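Local coordinates for putative hydroxymethylglutaryl-CoA synthase (Streptococcus mutans, PDB 3SQZ), which probably catalyses the condensation of acetyl-CoA with acetoacetyl-CoA to 3-hydroxy-3-methylglutaryl-CoA, as a thiolase-fold HMG-CoA synthase, and is captured here with coenzyme A bound, at residues 185-190 / 383-388; 58-63 / 177-182; 111-116 / 217-222. One frame throughout, in Å; residues are numbered along the deposited sequence.

Interaction 1 of 3, residues 185-190 / 383-388; sequences STQGAG and KIFFEE. With COA (coenzyme A), chain D.
The flat end of Gln187 meets two phenylalanine rings, both of them at the rim. Against Phe385 the amide stands almost upright, its plane 77° from that of the ring, and its carbon CD comes 3.7 Å from Phe385 CE2. Phe386 approaches the oxygen instead: Phe386 CZ lies 3.6 Å from Gln187 OE1, near the plane of the ring, and here amide and ring planes are 41° apart. The two rings also pack on each other, with Phe385 CD2 3.8 Å above one face of Phe386 and displaced toward its rim. Phe385 carries its ring anti to the backbone N (chi1 -159°), which brings Phe385 CZ to 4.2 Å from Gly188 O.

In fold terms, the contact sets the end of helix 378-385 against the start of strand 188-198 in the central mixed sheet of the thiolase fold, and Lys176 makes a cation-pi contact with Phe385. The amide's polar atoms are satisfied from outside the two segments: OE1 accepts from the backbone N of Tyr177 and of Gly178, while NE2 bonds to Tyr381 OH, which together fix its rotation. One residue earlier, Thr186 turns to coenzyme A. Its OG1 accepts from the pantetheine amide, COA N8P, at 2.9 Å, through a bent bond.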
loop_
_atom_site.group_PDB
_atom_site.type_symbol
_atom_site.label_atom_id
_atom_site.label_comp_id
_atom_site.label_asym_id
_atom_site.label_seq_id
_atom_site.Cartn_x
_atom_site.Cartn_y
_atom_site.Cartn_z
ATOM N N SER A 185 -2.418 -13.169 -11.336
ATOM C CA SER A 185 -3.621 -13.041 -10.536
ATOM C C SER A 185 -3.433 -12.189 -9.280
ATOM O O SER A 185 -4.414 -11.902 -8.599
ATOM C CB SER A 185 -4.122 -14.422 -10.138
ATOM O OG SER A 185 -3.111 -15.103 -9.430
ATOM N N THR A 186 -2.191 -11.813 -8.964
ATOM C CA THR A 186 -1.910 -10.966 -7.803
ATOM C C THR A 186 -1.299 -9.633 -8.222
ATOM O O THR A 186 -0.401 -9.089 -7.554
ATOM C CB THR A 186 -1.039 -11.683 -6.741
ATOM O OG1 THR A 186 0.213 -12.088 -7.307
ATOM C CG2 THR A 186 -1.768 -12.905 -6.219
ATOM N N GLN A 187 -1.829 -9.097 -9.318
ATOM C CA GLN A 187 -1.481 -7.764 -9.796
ATOM C C GLN A 187 -2.354 -6.709 -9.111
ATOM O O GLN A 187 -3.232 -7.049 -8.310
ATOM C CB GLN A 187 -1.583 -7.735 -11.325
ATOM C CG GLN A 187 -0.461 -8.563 -11.943
ATOM C CD GLN A 187 -0.486 -8.693 -13.452
ATOM O OE1 GLN A 187 0.573 -8.752 -14.078
ATOM N NE2 GLN A 187 -1.675 -8.786 -14.045
ATOM N N GLY A 188 -2.098 -5.430 -9.384
ATOM C CA GLY A 188 -2.873 -4.357 -8.793
ATOM C C GLY A 188 -2.155 -3.029 -8.915
ATOM O O GLY A 188 -1.054 -2.950 -9.472
ATOM N N ALA A 189 -2.780 -1.974 -8.408
ATOM C CA ALA A 189 -2.202 -0.637 -8.505
ATOM C C ALA A 189 -2.854 0.269 -7.481
ATOM O O ALA A 189 -4.071 0.218 -7.295
ATOM C CB ALA A 189 -2.406 -0.068 -9.896
ATOM N N GLY A 190 -2.064 1.114 -6.820
ATOM C CA GLY A 190 -2.640 2.087 -5.919
ATOM C C GLY A 190 -1.599 2.764 -5.066
ATOM O O GLY A 190 -0.432 2.357 -5.030
ATOM N N LYS A 383 -3.135 -5.246 -23.414
ATOM C CA LYS A 383 -2.569 -4.164 -24.200
ATOM C C LYS A 383 -2.231 -2.959 -23.329
ATOM O O LYS A 383 -1.172 -2.351 -23.481
ATOM C CB LYS A 383 -3.534 -3.757 -25.314
ATOM C CG LYS A 383 -3.643 -4.777 -26.434
ATOM N N ILE A 384 -3.136 -2.611 -22.424
ATOM C CA ILE A 384 -2.974 -1.408 -21.626
ATOM C C ILE A 384 -1.949 -1.592 -20.503
ATOM O O ILE A 384 -1.062 -0.757 -20.312
ATOM C CB ILE A 384 -4.338 -0.952 -21.069
ATOM C CG1 ILE A 384 -5.216 -0.440 -22.217
ATOM C CG2 ILE A 384 -4.168 0.116 -20.010
ATOM C CD1 ILE A 384 -6.660 -0.184 -21.833
ATOM N N PHE A 385 -2.054 -2.681 -19.752
ATOM C CA PHE A 385 -1.214 -2.822 -18.568
ATOM C C PHE A 385 0.254 -2.998 -18.930
ATOM O O PHE A 385 1.132 -2.554 -18.192
ATOM C CB PHE A 385 -1.690 -4.004 -17.723
ATOM C CG PHE A 385 -1.256 -3.965 -16.271
ATOM C CD1 PHE A 385 -1.339 -2.793 -15.518
ATOM C CD2 PHE A 385 -0.824 -5.125 -15.640
ATOM C CE1 PHE A 385 -0.987 -2.788 -14.171
ATOM C CE2 PHE A 385 -0.482 -5.115 -14.304
ATOM C CZ PHE A 385 -0.557 -3.946 -13.572
ATOM N N PHE A 386 0.520 -3.636 -20.067
ATOM C CA PHE A 386 1.888 -3.974 -20.441
ATOM C C PHE A 386 2.476 -3.057 -21.501
ATOM O O PHE A 386 3.585 -3.280 -21.985
ATOM C CB PHE A 386 1.994 -5.453 -20.819
ATOM C CG PHE A 386 1.625 -6.363 -19.690
ATOM C CD1 PHE A 386 0.368 -6.948 -19.637
ATOM C CD2 PHE A 386 2.507 -6.578 -18.642
ATOM C CE1 PHE A 386 0.010 -7.766 -18.575
ATOM C CE2 PHE A 386 2.151 -7.393 -17.582
ATOM C CZ PHE A 386 0.900 -7.984 -17.547
ATOM N N GLU A 387 1.748 -1.999 -21.836
ATOM C CA GLU A 387 2.282 -0.997 -22.748
ATOM C C GLU A 387 3.584 -0.424 -22.189
ATOM O O GLU A 387 3.703 -0.199 -20.984
ATOM C CB GLU A 387 1.262 0.125 -22.955
ATOM C CG GLU A 387 1.723 1.149 -23.972
ATOM C CD GLU A 387 0.728 2.258 -24.221
ATOM O OE1 GLU A 387 -0.448 2.132 -23.813
ATOM O OE2 GLU A 387 1.133 3.269 -24.835
ATOM N N GLU A 388 4.563 -0.211 -23.064
ATOM C CA GLU A 388 5.805 0.455 -22.686
ATOM C C GLU A 388 6.012 1.666 -23.587
ATOM O O GLU A 388 5.495 1.711 -24.704
ATOM C CB GLU A 388 6.995 -0.512 -22.754
ATOM C CG GLU A 388 6.872 -1.670 -21.761
ATOM C CD GLU A 388 8.110 -2.549 -21.678
ATOM O OE1 GLU A 388 7.979 -3.776 -21.878
ATOM O OE2 GLU A 388 9.206 -2.023 -21.384
HETATM N N1A COA D . -10.998 -23.838 -5.539
HETATM C C2A COA D . -10.519 -23.249 -4.423
HETATM N N3A COA D . -9.161 -23.014 -4.293
HETATM C C4A COA D . -8.318 -23.379 -5.296
HETATM C C5A COA D . -8.805 -23.989 -6.451
HETATM C C6A COA D . -10.123 -24.216 -6.578
HETATM N N6A COA D . -10.640 -24.836 -7.762
HETATM N N7A COA D . -7.748 -24.246 -7.286
HETATM C C8A COA D . -6.630 -23.822 -6.689
HETATM N N9A COA D . -7.007 -23.297 -5.428
HETATM C C1B COA D . -6.131 -22.595 -4.501
HETATM C C2B COA D . -5.247 -23.271 -3.416
HETATM O O2B COA D . -5.350 -24.508 -2.871
HETATM C C3B COA D . -4.625 -22.054 -2.754
HETATM O O3B COA D . -4.800 -21.670 -1.448
HETATM P P3B COA D . -4.099 -22.386 -0.271
HETATM O O7A COA D . -2.591 -21.940 -0.231
HETATM O O8A COA D . -4.860 -21.877 0.994
HETATM O O9A COA D . -4.224 -23.879 -0.430
HETATM C C4B COA D . -4.495 -21.122 -3.897
HETATM O O4B COA D . -5.816 -21.171 -4.472
HETATM C C5B COA D . -3.244 -20.862 -4.665
HETATM O O5B COA D . -3.008 -22.056 -5.361
HETATM P P1A COA D . -1.728 -22.196 -6.280
HETATM O O1A COA D . -0.422 -21.915 -5.435
HETATM O O2A COA D . -1.693 -23.578 -6.899
HETATM O O3A COA D . -1.883 -21.075 -7.402
HETATM P P2A COA D . -0.692 -20.528 -8.299
HETATM O O4A COA D . 0.354 -21.662 -8.608
HETATM O O5A COA D . -1.258 -19.978 -9.589
HETATM O O6A COA D . 0.053 -19.354 -7.506
HETATM C CBP COA D . 0.296 -17.463 -6.001
HETATM C CCP COA D . -0.596 -18.540 -6.565
HETATM C CDP COA D . 1.434 -18.105 -5.282
HETATM C CEP COA D . -0.472 -16.593 -5.035
HETATM C CAP COA D . 0.790 -16.637 -7.156
HETATM O OAP COA D . -0.195 -15.836 -7.673
HETATM C C9P COA D . 2.031 -15.834 -6.820
HETATM O O9P COA D . 3.144 -16.341 -6.728
HETATM N N8P COA D . 1.824 -14.383 -6.663
HETATM C C7P COA D . 2.884 -13.520 -6.178
HETATM C C6P COA D . 3.183 -13.687 -4.703
HETATM C C5P COA D . 4.197 -12.671 -4.173
HETATM O O5P COA D . 4.387 -11.620 -4.741
HETATM N N4P COA D . 4.863 -12.950 -2.929
HETATM C C3P COA D . 5.763 -11.945 -2.342
HETATM C C2P COA D . 5.289 -11.275 -1.083
HETATM S S1P COA D . 4.642 -12.335 0.170
#

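Interaction 2 of 3, residues 58-63 / 177-182; sequences EARGED and YGIGTP. With COA (coenzyme A), chain D.
One carboxylate oxygen, OE2 of Glu184, is gripped from both segments: Arg60 NE makes a salt bridge to it and the backbone N of Gly180 a hydrogen bond, tying arginine and turn to one group. The charge of Arg60 has a second partner in Glu382, at NH2. A bend at chi2 (-72°) swings the arginine across to the turn, where the methyl CG2 of Ile179 sits over one face of the guanidinium, 3.6 Å from Arg60 NH2, and the two side chains cross at about a right angle. Ile179 and Gly180 are presented by a type II turn over Gly178-Thr181. Thr181 closes it twice, its OG1 donating to Gly178 O over 2.8 Å while its backbone N reaches the same Gly178 O at 3.3 Å. Both donors arrive from the same face of the carbonyl plane, the hydroxyl tilted 27° out of it.

Helix 53-60 ends at Gly61 in a Schellman motif, and Asp63 then caps the next helix through OD1. Its other oxygen, Asp63 OD2, accepts a weak bond from the adenine amino group COA N6A at 2.9 Å.

The 177-182 loop holds the pantetheine arm. Tyr177 OH donates to the pantetheine carbonyl COA O5P at 2.6 Å, with that oxygen in the plane of the ring, and the hydroxyl COA OAP donates to Pro182 O at 2.7 Å. Adenine on one segment and pantetheine on the other mark this as part of the coenzyme A pocket of an HMG-CoA synthase.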
loop_
_atom_site.group_PDB
_atom_site.type_symbol
_atom_site.label_atom_id
_atom_site.label_comp_id
_atom_site.label_asym_id
_atom_site.label_seq_id
_atom_site.Cartn_x
_atom_site.Cartn_y
_atom_site.Cartn_z
ATOM N N GLU A 58 -11.577 -17.054 -17.100
ATOM C CA GLU A 58 -12.113 -17.532 -18.368
ATOM C C GLU A 58 -11.043 -17.513 -19.458
ATOM O O GLU A 58 -10.896 -18.474 -20.210
ATOM C CB GLU A 58 -13.314 -16.692 -18.799
ATOM C CG GLU A 58 -13.815 -17.039 -20.188
ATOM C CD GLU A 58 -15.004 -16.206 -20.606
ATOM N N ALA A 59 -10.287 -16.422 -19.539
ATOM C CA ALA A 59 -9.271 -16.293 -20.577
ATOM C C ALA A 59 -8.138 -17.294 -20.385
ATOM O O ALA A 59 -7.563 -17.785 -21.358
ATOM C CB ALA A 59 -8.727 -14.876 -20.618
ATOM N N ARG A 60 -7.820 -17.597 -19.131
ATOM C CA ARG A 60 -6.660 -18.432 -18.818
ATOM C C ARG A 60 -6.993 -19.909 -18.621
ATOM O O ARG A 60 -6.097 -20.722 -18.400
ATOM C CB ARG A 60 -5.933 -17.900 -17.579
ATOM C CG ARG A 60 -5.380 -16.496 -17.737
ATOM C CD ARG A 60 -4.160 -16.425 -18.668
ATOM N NE ARG A 60 -3.760 -15.031 -18.818
ATOM C CZ ARG A 60 -4.119 -14.244 -19.826
ATOM N NH1 ARG A 60 -4.836 -14.734 -20.829
ATOM N NH2 ARG A 60 -3.750 -12.968 -19.836
ATOM N N GLY A 61 -8.275 -20.252 -18.690
ATOM C CA GLY A 61 -8.694 -21.630 -18.499
ATOM C C GLY A 61 -8.577 -22.092 -17.058
ATOM O O GLY A 61 -8.405 -23.282 -16.786
ATOM N N GLU A 62 -8.677 -21.147 -16.130
ATOM C CA GLU A 62 -8.586 -21.452 -14.709
ATOM C C GLU A 62 -9.978 -21.586 -14.107
ATOM O O GLU A 62 -10.924 -20.943 -14.560
ATOM C CB GLU A 62 -7.815 -20.349 -13.977
ATOM C CG GLU A 62 -6.349 -20.229 -14.378
ATOM C CD GLU A 62 -5.512 -21.398 -13.888
ATOM O OE1 GLU A 62 -5.872 -21.996 -12.854
ATOM O OE2 GLU A 62 -4.496 -21.726 -14.540
ATOM N N ASP A 63 -10.099 -22.435 -13.092
ATOM C CA ASP A 63 -11.312 -22.509 -12.295
ATOM C C ASP A 63 -11.486 -21.161 -11.606
ATOM O O ASP A 63 -10.621 -20.744 -10.844
ATOM C CB ASP A 63 -11.162 -23.620 -11.253
ATOM C CG ASP A 63 -12.435 -23.876 -10.466
ATOM O OD1 ASP A 63 -13.314 -22.989 -10.414
ATOM O OD2 ASP A 63 -12.552 -24.978 -9.889
ATOM N N TYR A 177 3.152 -8.590 -12.980
ATOM C CA TYR A 177 3.872 -9.860 -12.939
ATOM C C TYR A 177 4.073 -10.490 -14.309
ATOM O O TYR A 177 5.028 -11.239 -14.504
ATOM C CB TYR A 177 3.165 -10.866 -12.041
ATOM C CG TYR A 177 3.256 -10.615 -10.555
ATOM C CD1 TYR A 177 4.122 -11.355 -9.756
ATOM C CD2 TYR A 177 2.447 -9.675 -9.943
ATOM C CE1 TYR A 177 4.170 -11.157 -8.390
ATOM C CE2 TYR A 177 2.495 -9.461 -8.584
ATOM C CZ TYR A 177 3.352 -10.205 -7.809
ATOM O OH TYR A 177 3.372 -9.986 -6.447
ATOM N N GLY A 178 3.157 -10.227 -15.239
ATOM C CA GLY A 178 3.281 -10.738 -16.591
ATOM C C GLY A 178 2.175 -11.692 -17.005
ATOM O O GLY A 178 1.638 -12.463 -16.203
ATOM N N ILE A 179 1.835 -11.638 -18.284
ATOM C CA ILE A 179 0.829 -12.523 -18.847
ATOM C C ILE A 179 1.232 -13.987 -18.692
ATOM O O ILE A 179 2.347 -14.372 -19.047
ATOM C CB ILE A 179 0.616 -12.214 -20.337
ATOM C CG1 ILE A 179 0.072 -10.794 -20.496
ATOM C CG2 ILE A 179 -0.312 -13.246 -20.975
ATOM C CD1 ILE A 179 0.055 -10.291 -21.917
ATOM N N GLY A 180 0.321 -14.806 -18.171
ATOM C CA GLY A 180 0.548 -16.237 -18.096
ATOM C C GLY A 180 1.375 -16.679 -16.902
ATOM O O GLY A 180 1.607 -17.870 -16.725
ATOM N N THR A 181 1.817 -15.734 -16.075
ATOM C CA THR A 181 2.625 -16.075 -14.907
ATOM C C THR A 181 1.736 -16.395 -13.713
ATOM O O THR A 181 0.586 -15.963 -13.657
ATOM C CB THR A 181 3.558 -14.920 -14.497
ATOM O OG1 THR A 181 2.780 -13.810 -14.038
ATOM C CG2 THR A 181 4.439 -14.485 -15.664
ATOM N N PRO A 182 2.269 -17.144 -12.739
ATOM C CA PRO A 182 1.458 -17.394 -11.544
ATOM C C PRO A 182 1.032 -16.088 -10.869
ATOM O O PRO A 182 -0.082 -16.005 -10.358
ATOM C CB PRO A 182 2.403 -18.204 -10.651
ATOM C CG PRO A 182 3.300 -18.911 -11.617
ATOM C CD PRO A 182 3.521 -17.920 -12.730
HETATM N N1A COA D . -10.998 -23.838 -5.539
HETATM C C2A COA D . -10.519 -23.249 -4.423
HETATM N N3A COA D . -9.161 -23.014 -4.293
HETATM C C4A COA D . -8.318 -23.379 -5.296
HETATM C C5A COA D . -8.805 -23.989 -6.451
HETATM C C6A COA D . -10.123 -24.216 -6.578
HETATM N N6A COA D . -10.640 -24.836 -7.762
HETATM N N7A COA D . -7.748 -24.246 -7.286
HETATM C C8A COA D . -6.630 -23.822 -6.689
HETATM N N9A COA D . -7.007 -23.297 -5.428
HETATM C C1B COA D . -6.131 -22.595 -4.501
HETATM C C2B COA D . -5.247 -23.271 -3.416
HETATM O O2B COA D . -5.350 -24.508 -2.871
HETATM C C3B COA D . -4.625 -22.054 -2.754
HETATM O O3B COA D . -4.800 -21.670 -1.448
HETATM P P3B COA D . -4.099 -22.386 -0.271
HETATM O O7A COA D . -2.591 -21.940 -0.231
HETATM O O8A COA D . -4.860 -21.877 0.994
HETATM O O9A COA D . -4.224 -23.879 -0.430
HETATM C C4B COA D . -4.495 -21.122 -3.897
HETATM O O4B COA D . -5.816 -21.171 -4.472
HETATM C C5B COA D . -3.244 -20.862 -4.665
HETATM O O5B COA D . -3.008 -22.056 -5.361
HETATM P P1A COA D . -1.728 -22.196 -6.280
HETATM O O1A COA D . -0.422 -21.915 -5.435
HETATM O O2A COA D . -1.693 -23.578 -6.899
HETATM O O3A COA D . -1.883 -21.075 -7.402
HETATM P P2A COA D . -0.692 -20.528 -8.299
HETATM O O4A COA D . 0.354 -21.662 -8.608
HETATM O O5A COA D . -1.258 -19.978 -9.589
HETATM O O6A COA D . 0.053 -19.354 -7.506
HETATM C CBP COA D . 0.296 -17.463 -6.001
HETATM C CCP COA D . -0.596 -18.540 -6.565
HETATM C CDP COA D . 1.434 -18.105 -5.282
HETATM C CEP COA D . -0.472 -16.593 -5.035
HETATM C CAP COA D . 0.790 -16.637 -7.156
HETATM O OAP COA D . -0.195 -15.836 -7.673
HETATM C C9P COA D . 2.031 -15.834 -6.820
HETATM O O9P COA D . 3.144 -16.341 -6.728
HETATM N N8P COA D . 1.824 -14.383 -6.663
HETATM C C7P COA D . 2.884 -13.520 -6.178
HETATM C C6P COA D . 3.183 -13.687 -4.703
HETATM C C5P COA D . 4.197 -12.671 -4.173
HETATM O O5P COA D . 4.387 -11.620 -4.741
HETATM N N4P COA D . 4.863 -12.950 -2.929
HETATM C C3P COA D . 5.763 -11.945 -2.342
HETATM C C2P COA D . 5.289 -11.275 -1.083
HETATM S S1P COA D . 4.642 -12.335 0.170
#

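Interaction 3 of 3, residues 111-116 / 217-222; sequences ATESSV and MDFWRP. With COA (coenzyme A), chain D.
At the edge of the Phe219 ring lies a carboxylate oxygen, Glu113 OE1, 3.2 Å from Phe219 CE2 and near the ring plane, with the carboxylate turned 85° to the ring. At the ring atom across from CE2, Phe219 CD1 comes 3.4 Å from COA O5P of the pantetheine arm. The Arg221 guanidinium is likewise met at its edge, by Glu113 O and by water 1, both in its plane. NH2 of Arg221 donates to Glu113 O at 2.9 Å with an N-H...O angle of 162°. Two waters extend the grip: water 1 accepts from Arg221 NE and lies 2.7 Å from Glu113 OE1, while water 2 runs from Arg221 NH2 to Ser115 O. The arginine gets there by a bend at chi3 (69°). Behind Glu113, Thr112 OG1 accepts from Ser114 N in an ST turn, and Asp173 holds the backbone N of Glu113 and the hydroxyl of Ser114.

Glu113 is the predicted proton donor/acceptor of the active site. The arginine holds its backbone, and the ring edge, whose hydrogens are weakly positive, faces its carboxylate; Phe219 thus lies between that carboxylate and the pantetheine arm, and may help to position it.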
loop_
_atom_site.group_PDB
_atom_site.type_symbol
_atom_site.label_atom_id
_atom_site.label_comp_id
_atom_site.label_asym_id
_atom_site.label_seq_id
_atom_site.Cartn_x
_atom_site.Cartn_y
_atom_site.Cartn_z
ATOM N N ALA A 111 7.710 5.611 -0.603
ATOM C CA ALA A 111 8.031 4.192 -0.511
ATOM C C ALA A 111 7.485 3.507 -1.757
ATOM O O ALA A 111 6.302 3.657 -2.076
ATOM C CB ALA A 111 7.403 3.602 0.743
ATOM N N THR A 112 8.345 2.797 -2.483
ATOM C CA THR A 112 7.915 2.153 -3.710
ATOM C C THR A 112 8.909 1.083 -4.122
ATOM O O THR A 112 10.084 1.136 -3.744
ATOM C CB THR A 112 7.748 3.183 -4.870
ATOM O OG1 THR A 112 7.137 2.550 -5.997
ATOM C CG2 THR A 112 9.100 3.765 -5.304
ATOM N N GLU A 113 8.433 0.125 -4.912
ATOM C CA GLU A 113 9.310 -0.757 -5.673
ATOM C C GLU A 113 8.980 -0.668 -7.161
ATOM O O GLU A 113 9.361 -1.542 -7.942
ATOM C CB GLU A 113 9.258 -2.203 -5.158
ATOM C CG GLU A 113 7.869 -2.812 -5.130
ATOM C CD GLU A 113 7.880 -4.291 -4.796
ATOM O OE1 GLU A 113 8.339 -5.078 -5.649
ATOM O OE2 GLU A 113 7.423 -4.664 -3.682
ATOM N N SER A 114 8.310 0.421 -7.543
ATOM C CA SER A 114 7.881 0.646 -8.925
ATOM C C SER A 114 8.467 1.955 -9.453
ATOM O O SER A 114 7.808 2.702 -10.183
ATOM C CB SER A 114 6.346 0.720 -8.989
ATOM O OG SER A 114 5.744 -0.457 -8.469
ATOM N N SER A 115 9.712 2.237 -9.085
ATOM C CA SER A 115 10.328 3.514 -9.432
ATOM C C SER A 115 10.442 3.740 -10.930
ATOM O O SER A 115 10.526 2.790 -11.718
ATOM C CB SER A 115 11.705 3.638 -8.780
ATOM O OG SER A 115 12.600 2.651 -9.257
ATOM N N VAL A 116 10.439 5.010 -11.307
ATOM C CA VAL A 116 10.532 5.403 -12.708
ATOM C C VAL A 116 11.852 6.110 -13.039
ATOM O O VAL A 116 12.064 6.498 -14.185
ATOM C CB VAL A 116 9.314 6.256 -13.153
ATOM C CG1 VAL A 116 8.056 5.412 -13.092
ATOM C CG2 VAL A 116 9.184 7.524 -12.301
ATOM N N MET A 217 15.713 -15.108 -1.424
ATOM C CA MET A 217 15.264 -14.722 -2.753
ATOM C C MET A 217 13.883 -15.306 -3.051
ATOM O O MET A 217 13.711 -16.128 -3.951
ATOM C CB MET A 217 16.307 -15.069 -3.822
ATOM C CG MET A 217 17.590 -14.258 -3.659
ATOM S SD MET A 217 17.304 -12.471 -3.851
ATOM C CE MET A 217 17.752 -12.250 -5.573
ATOM N N ASP A 218 12.894 -14.880 -2.266
ATOM C CA ASP A 218 11.511 -15.284 -2.495
ATOM C C ASP A 218 10.855 -14.508 -3.638
ATOM O O ASP A 218 10.019 -15.054 -4.364
ATOM C CB ASP A 218 10.681 -15.174 -1.206
ATOM C CG ASP A 218 10.666 -13.766 -0.608
ATOM O OD1 ASP A 218 9.584 -13.359 -0.122
ATOM O OD2 ASP A 218 11.716 -13.083 -0.581
ATOM N N PHE A 219 11.212 -13.232 -3.769
ATOM C CA PHE A 219 10.656 -12.329 -4.777
ATOM C C PHE A 219 11.700 -11.239 -4.924
ATOM O O PHE A 219 12.236 -10.753 -3.923
ATOM C CB PHE A 219 9.310 -11.770 -4.268
ATOM C CG PHE A 219 8.745 -10.585 -5.041
ATOM C CD1 PHE A 219 7.525 -10.687 -5.699
ATOM C CD2 PHE A 219 9.372 -9.345 -5.020
ATOM C CE1 PHE A 219 6.972 -9.599 -6.354
ATOM C CE2 PHE A 219 8.837 -8.261 -5.683
ATOM C CZ PHE A 219 7.624 -8.386 -6.346
ATOM N N TRP A 220 11.989 -10.865 -6.163
ATOM C CA TRP A 220 12.925 -9.779 -6.434
ATOM C C TRP A 220 12.734 -9.318 -7.869
ATOM O O TRP A 220 12.021 -9.967 -8.647
ATOM C CB TRP A 220 14.374 -10.211 -6.161
ATOM C CG TRP A 220 14.964 -11.191 -7.139
ATOM C CD1 TRP A 220 15.913 -10.919 -8.083
ATOM C CD2 TRP A 220 14.699 -12.604 -7.241
ATOM N NE1 TRP A 220 16.244 -12.054 -8.772
ATOM C CE2 TRP A 220 15.521 -13.108 -8.272
ATOM C CE3 TRP A 220 13.853 -13.492 -6.557
ATOM C CZ2 TRP A 220 15.523 -14.460 -8.643
ATOM C CZ3 TRP A 220 13.849 -14.835 -6.928
ATOM C CH2 TRP A 220 14.679 -15.305 -7.963
ATOM N N ARG A 221 13.343 -8.193 -8.230
ATOM C CA ARG A 221 13.156 -7.672 -9.578
ATOM C C ARG A 221 14.419 -7.000 -10.102
ATOM O O ARG A 221 14.656 -5.814 -9.849
ATOM C CB ARG A 221 11.952 -6.731 -9.664
ATOM C CG ARG A 221 11.637 -6.367 -11.096
ATOM C CD ARG A 221 10.275 -5.731 -11.268
ATOM N NE ARG A 221 10.157 -4.396 -10.683
ATOM C CZ ARG A 221 10.543 -3.268 -11.270
ATOM N NH1 ARG A 221 11.173 -3.294 -12.439
ATOM N NH2 ARG A 221 10.338 -2.108 -10.659
ATOM N N PRO A 222 15.245 -7.756 -10.833
ATOM C CA PRO A 222 16.478 -7.192 -11.392
ATOM C C PRO A 222 16.200 -6.042 -12.352
ATOM O O PRO A 222 15.078 -5.854 -12.827
ATOM C CB PRO A 222 17.106 -8.380 -12.127
ATOM C CG PRO A 222 16.625 -9.570 -11.353
ATOM C CD PRO A 222 15.196 -9.220 -10.998
HETATM N N1A COA D . -10.998 -23.838 -5.539
HETATM C C2A COA D . -10.519 -23.249 -4.423
HETATM N N3A COA D . -9.161 -23.014 -4.293
HETATM C C4A COA D . -8.318 -23.379 -5.296
HETATM C C5A COA D . -8.805 -23.989 -6.451
HETATM C C6A COA D . -10.123 -24.216 -6.578
HETATM N N6A COA D . -10.640 -24.836 -7.762
HETATM N N7A COA D . -7.748 -24.246 -7.286
HETATM C C8A COA D . -6.630 -23.822 -6.689
HETATM N N9A COA D . -7.007 -23.297 -5.428
HETATM C C1B COA D . -6.131 -22.595 -4.501
HETATM C C2B COA D . -5.247 -23.271 -3.416
HETATM O O2B COA D . -5.350 -24.508 -2.871
HETATM C C3B COA D . -4.625 -22.054 -2.754
HETATM O O3B COA D . -4.800 -21.670 -1.448
HETATM P P3B COA D . -4.099 -22.386 -0.271
HETATM O O7A COA D . -2.591 -21.940 -0.231
HETATM O O8A COA D . -4.860 -21.877 0.994
HETATM O O9A COA D . -4.224 -23.879 -0.430
HETATM C C4B COA D . -4.495 -21.122 -3.897
HETATM O O4B COA D . -5.816 -21.171 -4.472
HETATM C C5B COA D . -3.244 -20.862 -4.665
HETATM O O5B COA D . -3.008 -22.056 -5.361
HETATM P P1A COA D . -1.728 -22.196 -6.280
HETATM O O1A COA D . -0.422 -21.915 -5.435
HETATM O O2A COA D . -1.693 -23.578 -6.899
HETATM O O3A COA D . -1.883 -21.075 -7.402
HETATM P P2A COA D . -0.692 -20.528 -8.299
HETATM O O4A COA D . 0.354 -21.662 -8.608
HETATM O O5A COA D . -1.258 -19.978 -9.589
HETATM O O6A COA D . 0.053 -19.354 -7.506
HETATM C CBP COA D . 0.296 -17.463 -6.001
HETATM C CCP COA D . -0.596 -18.540 -6.565
HETATM C CDP COA D . 1.434 -18.105 -5.282
HETATM C CEP COA D . -0.472 -16.593 -5.035
HETATM C CAP COA D . 0.790 -16.637 -7.156
HETATM O OAP COA D . -0.195 -15.836 -7.673
HETATM C C9P COA D . 2.031 -15.834 -6.820
HETATM O O9P COA D . 3.144 -16.341 -6.728
HETATM N N8P COA D . 1.824 -14.383 -6.663
HETATM C C7P COA D . 2.884 -13.520 -6.178
HETATM C C6P COA D . 3.183 -13.687 -4.703
HETATM C C5P COA D . 4.197 -12.671 -4.173
HETATM O O5P COA D . 4.387 -11.620 -4.741
HETATM N N4P COA D . 4.863 -12.950 -2.929
HETATM C C3P COA D . 5.763 -11.945 -2.342
HETATM C C2P COA D . 5.289 -11.275 -1.083
HETATM S S1P COA D . 4.642 -12.335 0.170
HETATM O O HOH W 1 8.927 -4.273 -8.133
HETATM O O HOH W 2 11.775 0.315 -11.293
#

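Overall arrangement
All three interactions touch the same coenzyme A, at different points along it. Interaction 2 reaches both the adenine and the pantetheine, while interactions 1 and 3 meet the pantetheine arm. Interactions 1 and 2 have centres 13 Å apart and are joined by probable hydrogen bonds and by packing, with Thr186 O 3.1 Å from Tyr177 CE2 and Phe386 CE1 3.6 Å from Ile179 CG1. Interaction 3, with the predicted catalytic Glu113, lies 22 Å from interaction 2 between centres, yet Tyr177 OH comes 3.6 Å from Phe219 CE1. Interactions 1 and 3 do not touch, their nearest atoms being about 7 Å apart. Tyr177 thus borders both other contacts.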